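Long-range contact in glutathione transferase o1 (Bombyx mori, PDB 3RBT), which probably transfers glutathione to other molecules and may reduce dehydroascorbate at the expense of glutathione: residues 29-38 with 65-76. Numbering follows the deposited sequence.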
# COMPACT_ATOMS: atom_id res chain seq x y z
N LEU A 29 7.99 5.09 -19.49
CA LEU A 29 8.24 4.05 -18.52
C LEU A 29 9.69 3.55 -18.58
O LEU A 29 10.15 3.08 -19.64
CB LEU A 29 7.26 2.88 -18.69
CG LEU A 29 7.25 1.83 -17.56
CD1 LEU A 29 6.68 2.40 -16.27
CD2 LEU A 29 6.49 0.57 -17.98
N TYR A 30 10.39 3.68 -17.46
CA TYR A 30 11.68 3.03 -17.25
C TYR A 30 11.42 1.64 -16.66
O TYR A 30 10.86 1.50 -15.57
CB TYR A 30 12.56 3.85 -16.30
CG TYR A 30 12.97 5.21 -16.83
CD1 TYR A 30 12.16 6.32 -16.61
CD2 TYR A 30 14.17 5.39 -17.52
CE1 TYR A 30 12.52 7.58 -17.09
CE2 TYR A 30 14.54 6.65 -18.01
CZ TYR A 30 13.71 7.74 -17.77
OH TYR A 30 14.04 9.00 -18.22
N HIS A 31 11.84 0.62 -17.39
CA HIS A 31 11.40 -0.75 -17.17
C HIS A 31 12.54 -1.71 -17.44
O HIS A 31 13.26 -1.56 -18.43
CB HIS A 31 10.21 -1.03 -18.10
CG HIS A 31 9.83 -2.47 -18.23
ND1 HIS A 31 9.33 -3.21 -17.18
CD2 HIS A 31 9.84 -3.30 -19.30
CE1 HIS A 31 9.06 -4.44 -17.59
NE2 HIS A 31 9.36 -4.52 -18.88
N VAL A 32 12.74 -2.68 -16.55
CA VAL A 32 13.67 -3.77 -16.83
C VAL A 32 12.91 -4.90 -17.53
O VAL A 32 11.91 -5.40 -17.01
CB VAL A 32 14.33 -4.32 -15.56
CG1 VAL A 32 15.20 -5.53 -15.90
CG2 VAL A 32 15.16 -3.25 -14.88
N ASP A 33 13.40 -5.32 -18.69
CA ASP A 33 12.77 -6.37 -19.47
C ASP A 33 12.42 -7.57 -18.59
O ASP A 33 13.23 -8.00 -17.79
CB ASP A 33 13.70 -6.80 -20.62
CG ASP A 33 13.02 -6.72 -21.97
OD1 ASP A 33 11.79 -6.49 -22.03
OD2 ASP A 33 13.72 -6.87 -23.00
N MET A 34 11.19 -8.09 -18.73
CA MET A 34 10.71 -9.24 -17.95
C MET A 34 10.35 -8.94 -16.48
O MET A 34 9.99 -9.85 -15.74
CB MET A 34 11.70 -10.42 -18.01
CG MET A 34 11.96 -10.98 -19.41
SD MET A 34 10.45 -11.49 -20.26
CE MET A 34 11.11 -12.79 -21.30
N ASN A 35 10.48 -7.68 -16.05
CA ASN A 35 10.07 -7.32 -14.68
C ASN A 35 8.55 -7.23 -14.59
O ASN A 35 7.94 -6.45 -15.32
CB ASN A 35 10.71 -6.01 -14.21
CG ASN A 35 10.28 -5.61 -12.81
OD1 ASN A 35 9.36 -4.79 -12.64
ND2 ASN A 35 10.91 -6.19 -11.79
N PRO A 36 7.95 -8.04 -13.71
CA PRO A 36 6.48 -8.12 -13.56
C PRO A 36 5.82 -6.84 -13.03
O PRO A 36 4.66 -6.58 -13.34
CB PRO A 36 6.30 -9.27 -12.56
CG PRO A 36 7.58 -9.29 -11.75
CD PRO A 36 8.65 -8.93 -12.76
N TYR A 37 6.53 -6.05 -12.22
CA TYR A 37 6.02 -4.76 -11.74
C TYR A 37 5.89 -3.75 -12.88
O TYR A 37 4.92 -2.97 -12.93
CB TYR A 37 6.89 -4.20 -10.61
CG TYR A 37 6.82 -5.03 -9.33
CD1 TYR A 37 5.73 -4.91 -8.46
CD2 TYR A 37 7.83 -5.95 -9.02
CE1 TYR A 37 5.66 -5.69 -7.28
CE2 TYR A 37 7.77 -6.72 -7.85
CZ TYR A 37 6.69 -6.58 -6.99
OH TYR A 37 6.64 -7.35 -5.85
N GLY A 38 6.84 -3.80 -13.81
CA GLY A 38 6.74 -3.04 -15.06
C GLY A 38 5.65 -3.58 -15.97
O GLY A 38 4.94 -2.81 -16.61
N TRP A 65 22.72 9.30 -13.91
CA TRP A 65 21.60 10.24 -13.78
C TRP A 65 20.32 9.55 -13.32
O TRP A 65 19.46 10.17 -12.70
CB TRP A 65 21.36 11.00 -15.09
CG TRP A 65 21.04 10.11 -16.26
CD1 TRP A 65 21.90 9.69 -17.23
CD2 TRP A 65 19.76 9.54 -16.59
NE1 TRP A 65 21.25 8.89 -18.14
CE2 TRP A 65 19.94 8.78 -17.77
CE3 TRP A 65 18.49 9.60 -16.00
CZ2 TRP A 65 18.89 8.08 -18.37
CZ3 TRP A 65 17.44 8.89 -16.60
CH2 TRP A 65 17.65 8.15 -17.77
N PHE A 66 20.19 8.26 -13.62
CA PHE A 66 19.05 7.47 -13.16
C PHE A 66 19.17 7.20 -11.67
O PHE A 66 18.23 7.48 -10.92
CB PHE A 66 18.88 6.18 -13.97
CG PHE A 66 17.62 5.41 -13.63
CD1 PHE A 66 16.39 5.80 -14.16
CD2 PHE A 66 17.67 4.31 -12.80
CE1 PHE A 66 15.23 5.09 -13.84
CE2 PHE A 66 16.52 3.59 -12.48
CZ PHE A 66 15.29 3.99 -13.00
N ARG A 67 20.32 6.68 -11.23
CA ARG A 67 20.58 6.47 -9.80
C ARG A 67 20.34 7.76 -9.01
O ARG A 67 19.71 7.73 -7.96
CB ARG A 67 22.00 5.95 -9.54
CG ARG A 67 22.26 4.56 -10.11
CD ARG A 67 23.67 4.08 -9.83
NE ARG A 67 24.32 3.59 -11.05
CZ ARG A 67 25.49 2.95 -11.09
NH1 ARG A 67 26.16 2.70 -9.97
NH2 ARG A 67 25.98 2.55 -12.26
N ALA A 68 20.82 8.88 -9.53
CA ALA A 68 20.65 10.17 -8.86
C ALA A 68 19.19 10.55 -8.62
O ALA A 68 18.87 11.10 -7.57
CB ALA A 68 21.37 11.27 -9.63
N LYS A 69 18.31 10.25 -9.58
CA LYS A 69 16.89 10.56 -9.43
C LYS A 69 16.14 9.44 -8.70
O LYS A 69 14.96 9.59 -8.37
CB LYS A 69 16.24 10.81 -10.80
CG LYS A 69 16.71 12.07 -11.53
CD LYS A 69 15.83 12.32 -12.77
CE LYS A 69 16.32 13.51 -13.57
NZ LYS A 69 15.37 13.87 -14.68
N ASN A 70 16.83 8.34 -8.43
CA ASN A 70 16.22 7.13 -7.90
C ASN A 70 17.27 6.33 -7.11
O ASN A 70 17.66 5.24 -7.54
CB ASN A 70 15.65 6.33 -9.07
CG ASN A 70 14.93 5.05 -8.64
OD1 ASN A 70 14.58 4.87 -7.48
ND2 ASN A 70 14.71 4.17 -9.61
N PRO A 71 17.73 6.87 -5.97
CA PRO A 71 18.88 6.30 -5.25
C PRO A 71 18.64 4.89 -4.69
O PRO A 71 19.59 4.11 -4.58
CB PRO A 71 19.16 7.31 -4.13
CG PRO A 71 17.89 8.03 -3.93
CD PRO A 71 17.14 8.01 -5.23
N ARG A 72 17.38 4.57 -4.39
CA ARG A 72 17.00 3.23 -3.94
C ARG A 72 16.73 2.26 -5.11
O ARG A 72 16.42 1.09 -4.90
CB ARG A 72 15.79 3.32 -2.99
CG ARG A 72 16.15 3.81 -1.57
CD ARG A 72 15.01 4.62 -0.93
NE ARG A 72 13.75 3.87 -0.85
CZ ARG A 72 13.26 3.31 0.26
NH1 ARG A 72 13.92 3.41 1.41
NH2 ARG A 72 12.11 2.65 0.21
N LEU A 73 16.86 2.77 -6.34
CA LEU A 73 16.75 1.98 -7.57
C LEU A 73 15.43 1.21 -7.70
O LEU A 73 15.41 0.03 -8.08
CB LEU A 73 17.98 1.07 -7.75
CG LEU A 73 19.28 1.81 -8.06
CD1 LEU A 73 20.48 0.88 -8.00
CD2 LEU A 73 19.20 2.47 -9.43
N LYS A 74 14.33 1.89 -7.39
CA LYS A 74 13.01 1.30 -7.46
C LYS A 74 12.59 1.15 -8.91
O LYS A 74 12.98 1.96 -9.77
CB LYS A 74 11.99 2.13 -6.69
CG LYS A 74 12.48 2.54 -5.30
CD LYS A 74 11.34 2.94 -4.38
CE LYS A 74 10.95 1.76 -3.49
NZ LYS A 74 10.02 2.20 -2.42
N ILE A 75 11.83 0.09 -9.19
CA ILE A 75 11.36 -0.19 -10.55
C ILE A 75 9.92 -0.68 -10.53
O ILE A 75 9.50 -1.32 -9.56
CB ILE A 75 12.26 -1.21 -11.33
CG1 ILE A 75 12.31 -2.57 -10.61
CG2 ILE A 75 13.67 -0.63 -11.60
CD1 ILE A 75 12.98 -3.66 -11.42
N PRO A 76 9.14 -0.36 -11.59
CA PRO A 76 9.54 0.50 -12.70
C PRO A 76 9.44 1.96 -12.29
O PRO A 76 9.08 2.26 -11.15
CB PRO A 76 8.47 0.20 -13.76
CG PRO A 76 7.25 -0.06 -12.93
CD PRO A 76 7.77 -0.86 -11.76
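Leu29 lays its CD1 methyl against the ring of Pro76, with CD1 3.8 Å from Pro76 CB. Next along strand 27-31, Tyr30 reaches the other way, toward the side chains of helix 64-69. Phe66 places CD1 over one face of its ring; the closest approach is Phe66 CE1 to Tyr30 CG, 3.7 Å, and the two planes meet at 44°. Further out, Tyr30 CE2 meets the edge of the Trp65 indole, 3.5 Å from Trp65 CH2, while the phenol OH is hydrogen-bonded to Glu79. With an alanine here the ring is gone, and a gap beside Phe66 and Trp65, with the Glu79 carboxylate short of a hydrogen-bond partner, is the likely result. The backbone O of Tyr30 also lies 3.3 Å from Pro76 CB. Pro76 follows a cis peptide bond, and a cis-proline just before strand 77-80, against the first turn of helix 36-47, is a hallmark of the thioredoxin-like domain of glutathione transferases. Beyond the strand, Val32 CG2 touches the CD1 methyl of Ile75. Asn35, with CG anti to its own N (chi1 179°), swings its amide against that same methyl, Asn35 ND2 to Ile75 CD1 3.3 Å; ND2 donates to the carbonyls of Ser241 and Gly243, and OD1 caps helix 36-47 by accepting from Gly38 N at 2.9 Å. Tyr37 then brings CB to 3.6 Å from Pro76 CD, and Pro76 CG rests on the Gly38 CA.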